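PDB 5VQ3: nitrogenase molybdenum-iron protein beta chain from Clostridium pasteurianum, which forms, with the alpha chain, the molybdenum-iron component of nitrogenase, which reduces dinitrogen to ammonia, and shares an [8Fe-7S] cluster with that partner chain. Local coordinates for residues C38-H43 with A64-S69; L264-G269 with P321-A326. All blocks are in the same frame, centred on the assembly; numbering follows the deposited sequence.

Contact 1. Residues C38-H43 with A64-S69; sequences CLPHSH and AMASTS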
# COMPACT_ATOMS: atom_id res chain seq x y z
N CYS B 38 -4.75 -21.11 27.96
CA CYS B 38 -3.51 -21.88 27.97
C CYS B 38 -2.36 -20.94 28.23
O CYS B 38 -2.30 -19.87 27.66
CB CYS B 38 -3.30 -22.59 26.64
SG CYS B 38 -1.71 -23.39 26.54
N LEU B 39 -1.47 -21.30 29.13
CA LEU B 39 -0.20 -20.60 29.27
C LEU B 39 0.93 -21.43 28.68
O LEU B 39 1.28 -22.51 29.19
CB LEU B 39 0.10 -20.27 30.74
CG LEU B 39 1.32 -19.39 31.00
CD1 LEU B 39 1.07 -18.03 30.42
CD2 LEU B 39 1.64 -19.24 32.45
N PRO B 40 1.52 -20.95 27.58
CA PRO B 40 2.65 -21.64 27.05
C PRO B 40 3.81 -21.59 28.03
O PRO B 40 4.02 -20.60 28.74
CB PRO B 40 2.99 -20.89 25.76
CG PRO B 40 1.83 -19.96 25.51
CD PRO B 40 1.16 -19.74 26.82
N HIS B 41 4.52 -22.70 28.10
CA HIS B 41 5.69 -22.80 28.97
C HIS B 41 6.94 -23.27 28.24
O HIS B 41 6.91 -24.29 27.56
CB HIS B 41 5.39 -23.75 30.12
CG HIS B 41 6.51 -23.82 31.10
ND1 HIS B 41 6.68 -22.87 32.08
CD2 HIS B 41 7.55 -24.66 31.20
CE1 HIS B 41 7.78 -23.14 32.76
NE2 HIS B 41 8.30 -24.25 32.27
N SER B 42 8.01 -22.50 28.40
CA SER B 42 9.30 -22.75 27.79
C SER B 42 10.22 -23.42 28.80
O SER B 42 10.72 -22.81 29.76
CB SER B 42 9.93 -21.45 27.30
OG SER B 42 11.21 -21.62 26.71
N HIS B 43 10.48 -24.69 28.54
CA HIS B 43 11.39 -25.43 29.40
C HIS B 43 12.84 -25.36 28.97
O HIS B 43 13.32 -26.14 28.15
CB HIS B 43 10.88 -26.87 29.45
CG HIS B 43 11.60 -27.76 30.41
ND1 HIS B 43 11.56 -27.58 31.78
CD2 HIS B 43 12.33 -28.88 30.20
CE1 HIS B 43 12.24 -28.54 32.36
NE2 HIS B 43 12.73 -29.35 31.42
N ALA B 64 1.94 -11.31 24.48
CA ALA B 64 2.18 -12.72 24.20
C ALA B 64 2.77 -13.33 25.44
O ALA B 64 3.96 -13.22 25.67
CB ALA B 64 3.15 -12.89 23.03
N MET B 65 1.93 -13.90 26.25
CA MET B 65 2.33 -14.43 27.51
C MET B 65 2.92 -15.82 27.49
O MET B 65 2.42 -16.66 26.83
CB MET B 65 1.09 -14.56 28.37
CG MET B 65 0.59 -13.29 29.00
SD MET B 65 1.77 -12.58 30.12
CE MET B 65 1.99 -11.18 29.12
N ALA B 66 3.99 -16.02 28.23
CA ALA B 66 4.52 -17.34 28.42
C ALA B 66 5.39 -17.37 29.68
O ALA B 66 6.01 -16.36 30.07
CB ALA B 66 5.34 -17.77 27.20
N SER B 67 5.47 -18.56 30.28
CA SER B 67 6.34 -18.80 31.46
C SER B 67 7.55 -19.58 31.05
O SER B 67 7.61 -20.09 29.92
CB SER B 67 5.57 -19.55 32.56
OG SER B 67 4.94 -20.69 32.03
N THR B 68 8.56 -19.65 31.92
CA THR B 68 9.78 -20.40 31.65
C THR B 68 10.27 -21.13 32.91
O THR B 68 9.97 -20.72 34.02
CB THR B 68 10.90 -19.49 31.08
OG1 THR B 68 12.16 -20.17 31.02
CG2 THR B 68 11.04 -18.25 31.91
N SER B 69 10.95 -22.24 32.70
CA SER B 69 11.60 -23.00 33.77
C SER B 69 12.84 -22.26 34.30
O SER B 69 13.37 -22.65 35.34
CB SER B 69 12.04 -24.36 33.26
OG SER B 69 10.93 -25.19 32.97
O HOH W 1 12.90 -20.48 28.40
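His41 pairs with Ser67, and Ser42 with Thr68, where the two parallel strands of a beta-alpha-beta unit lie side by side: strand 38-43, helix 46-60 and the short strand 67-68, which is the outermost strand of this sheet within the chain. Three backbone bonds join them. Ser67 N donates to Pro40 O at 2.9 Å, Ser42 N to Ser67 O, and Ser69 N to Ser42 O, so Ser69, one residue beyond the short strand, still takes part in the pairing.

Over the sheet face that carries His41 and Ser67, the imidazole of His41 reaches along the neighbouring strand. With CG anti to the backbone N (chi1 -176°), the ring presents both nitrogens edge-on to serine hydroxyls: ND1 lies 2.8 Å from Ser67 OG and NE2 lies 2.9 Å from Ser69 OG, each pair hydrogen-bonded near the ring plane. Ser69 OG is also hydrogen-bonded to His43 ND1 at 2.7 Å, again at the ring edge, and His43 NE2 continues to Asp113. Beside this polar row, Leu39 sets CD1 against Met65 CB (4.0 Å) and CD2 against Ser67 OG. On the other face, a water joins Ser42 OG (2.6 Å) to Thr68 OG1, which also accepts from Ser70 N. Ser42 lies about 4 Å, side chain to side chain, from the cluster ligand Cys48, and a chain of another protein hydrogen-bonds to the backbone of Thr68.

The buried His41 ring is thus gripped at both nitrogens, which fixes its rotation. Because Ser69 OG has only one proton for two histidine neighbours, the proton positions along Ser67, His41, Ser69, His43 and Asp113 are probably coupled.

Contact 2. Residues L264-G269 with P321-A326; sequences LRTPIG and PDEIIA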
# COMPACT_ATOMS: atom_id res chain seq x y z
N LEU B 264 -4.08 -30.94 2.32
CA LEU B 264 -4.43 -29.97 1.33
C LEU B 264 -3.38 -28.87 1.42
O LEU B 264 -2.81 -28.64 2.49
CB LEU B 264 -5.74 -29.35 1.68
CG LEU B 264 -6.98 -30.21 1.52
CD1 LEU B 264 -8.13 -29.42 2.10
CD2 LEU B 264 -7.19 -30.50 0.07
N ARG B 265 -3.13 -28.18 0.31
CA ARG B 265 -2.26 -26.99 0.35
C ARG B 265 -2.88 -25.92 1.20
O ARG B 265 -4.09 -25.85 1.27
CB ARG B 265 -2.09 -26.44 -1.03
CG ARG B 265 -1.12 -27.24 -1.81
CD ARG B 265 -0.66 -26.46 -3.02
NE ARG B 265 0.36 -27.27 -3.64
CZ ARG B 265 0.74 -27.15 -4.89
NH1 ARG B 265 0.14 -26.28 -5.70
NH2 ARG B 265 1.70 -27.95 -5.32
N THR B 266 -2.04 -25.08 1.81
CA THR B 266 -2.52 -23.86 2.42
C THR B 266 -3.34 -23.14 1.36
O THR B 266 -2.86 -23.00 0.25
CB THR B 266 -1.32 -23.01 2.87
OG1 THR B 266 -0.53 -23.76 3.80
CG2 THR B 266 -1.81 -21.73 3.58
N PRO B 267 -4.59 -22.74 1.67
CA PRO B 267 -5.45 -22.19 0.60
C PRO B 267 -5.14 -20.76 0.24
O PRO B 267 -5.86 -19.83 0.61
CB PRO B 267 -6.86 -22.33 1.17
CG PRO B 267 -6.68 -22.36 2.64
CD PRO B 267 -5.37 -23.03 2.89
N ILE B 268 -4.05 -20.59 -0.51
CA ILE B 268 -3.66 -19.30 -1.07
C ILE B 268 -3.80 -19.38 -2.58
O ILE B 268 -3.15 -20.23 -3.21
CB ILE B 268 -2.21 -18.95 -0.70
CG1 ILE B 268 -2.10 -18.77 0.81
CG2 ILE B 268 -1.77 -17.70 -1.44
CD1 ILE B 268 -0.70 -18.57 1.31
N GLY B 269 -4.60 -18.51 -3.16
CA GLY B 269 -4.70 -18.43 -4.59
C GLY B 269 -5.89 -19.20 -5.11
O GLY B 269 -6.73 -19.69 -4.33
N PRO B 321 7.54 -23.04 4.17
CA PRO B 321 7.31 -23.89 3.03
C PRO B 321 5.86 -24.01 2.55
O PRO B 321 5.62 -23.93 1.33
CB PRO B 321 7.88 -25.22 3.45
CG PRO B 321 8.09 -25.13 4.91
CD PRO B 321 8.20 -23.72 5.29
N ASP B 322 4.92 -24.21 3.46
CA ASP B 322 3.53 -24.46 3.07
C ASP B 322 3.00 -23.20 2.34
O ASP B 322 2.32 -23.29 1.31
CB ASP B 322 2.64 -24.71 4.26
CG ASP B 322 3.00 -25.98 5.06
OD1 ASP B 322 3.38 -26.99 4.43
OD2 ASP B 322 2.85 -25.95 6.31
N GLU B 323 3.30 -22.05 2.92
CA GLU B 323 2.80 -20.76 2.40
C GLU B 323 3.51 -20.41 1.09
O GLU B 323 2.85 -19.91 0.19
CB GLU B 323 3.01 -19.63 3.45
CG GLU B 323 2.11 -19.71 4.68
CD GLU B 323 2.39 -20.92 5.62
OE1 GLU B 323 1.37 -21.48 6.12
OE2 GLU B 323 3.58 -21.35 5.86
N ILE B 324 4.82 -20.65 0.97
CA ILE B 324 5.55 -20.33 -0.25
C ILE B 324 5.23 -21.29 -1.40
O ILE B 324 5.20 -20.86 -2.53
CB ILE B 324 7.10 -20.21 -0.02
CG1 ILE B 324 7.38 -19.05 0.92
CG2 ILE B 324 7.86 -20.02 -1.34
CD1 ILE B 324 6.81 -17.74 0.44
N ILE B 325 4.94 -22.55 -1.11
CA ILE B 325 4.41 -23.45 -2.13
C ILE B 325 3.13 -22.89 -2.75
O ILE B 325 3.02 -22.73 -3.99
CB ILE B 325 4.17 -24.88 -1.60
CG1 ILE B 325 5.53 -25.54 -1.32
CG2 ILE B 325 3.40 -25.69 -2.63
CD1 ILE B 325 5.46 -26.78 -0.45
N ALA B 326 2.16 -22.60 -1.89
CA ALA B 326 0.86 -22.12 -2.36
C ALA B 326 1.00 -20.76 -3.02
O ALA B 326 0.46 -20.54 -4.10
CB ALA B 326 -0.13 -22.04 -1.21
O HOH W 2 0.70 -25.52 1.01
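Ile325 CG2 lies over one face of the Arg265 guanidinium, 3.4 Å above its plane and displaced toward the rim, with NE the closest atom at 3.6 Å. The two side chains cross at about a right angle, and NH2 makes a salt bridge with Glu353 of helix 348-360. The arginine chain runs extended from CG to NE, which carries its flat end across to the helix. This is loop-on-helix packing between two alpha/beta units, each built on its own parallel sheet: segment 264-269 leaves strand 261-264 and leads into helix 270-284, whereas 321-326 opens the helix that follows strand 314-318.

The loop turns sharply at Pro267, the centre of an inverse gamma turn closed by Ile268 N donating to Thr266 O at 2.8 Å. That turn places Thr266 and Ile268 on the side facing the helix, both with their CB atoms directed toward it, and Pro267 away from it. The Ala326 methyl packs against both, 3.2 Å from Thr266 O and 3.8 Å from Ile268 CB, while the longer arm of Ile268 carries CD1 to Glu323 O (4.0 Å). Gly269 then occupies the N-cap position of helix 270-284, with backbone angles at which a CB would be jammed against the carbonyl O of Ile268, so glycine suits the site.

No direct hydrogen bond crosses the interface. A water supplies the polar link, accepting from Thr266 N at 2.9 Å and donating to Asp322 O, a carbonyl in the first turn of the helix. The carboxylate of Asp322 is engaged away from the loop, accepting from the backbone N atoms of Tyr244 and Ala245 at the start of helix 243-257. Its CB, however, meets the threonine hydroxyl, Thr266 OG1, at 3.3 Å.

Overall arrangement
The two contacts come in series along the chain: contact 1 closes before contact 2 opens, and both belong to the part of the chain that carries the nitrogenase component 1 fold. Their centres are 29 Å apart and their nearest atoms about 19 Å, so they do not touch. Contact 1 belongs to one four-stranded parallel sheet, close to the [8Fe-7S] cluster and within reach of another protein chain. Contact 2 brings together elements that follow strands of two other parallel sheets, the loop after 261-264 and the helix after 314-318, away from the cluster ligands. One thus pairs the strand that is outermost within this chain, near the cluster; the other packs two alpha/beta units against each other.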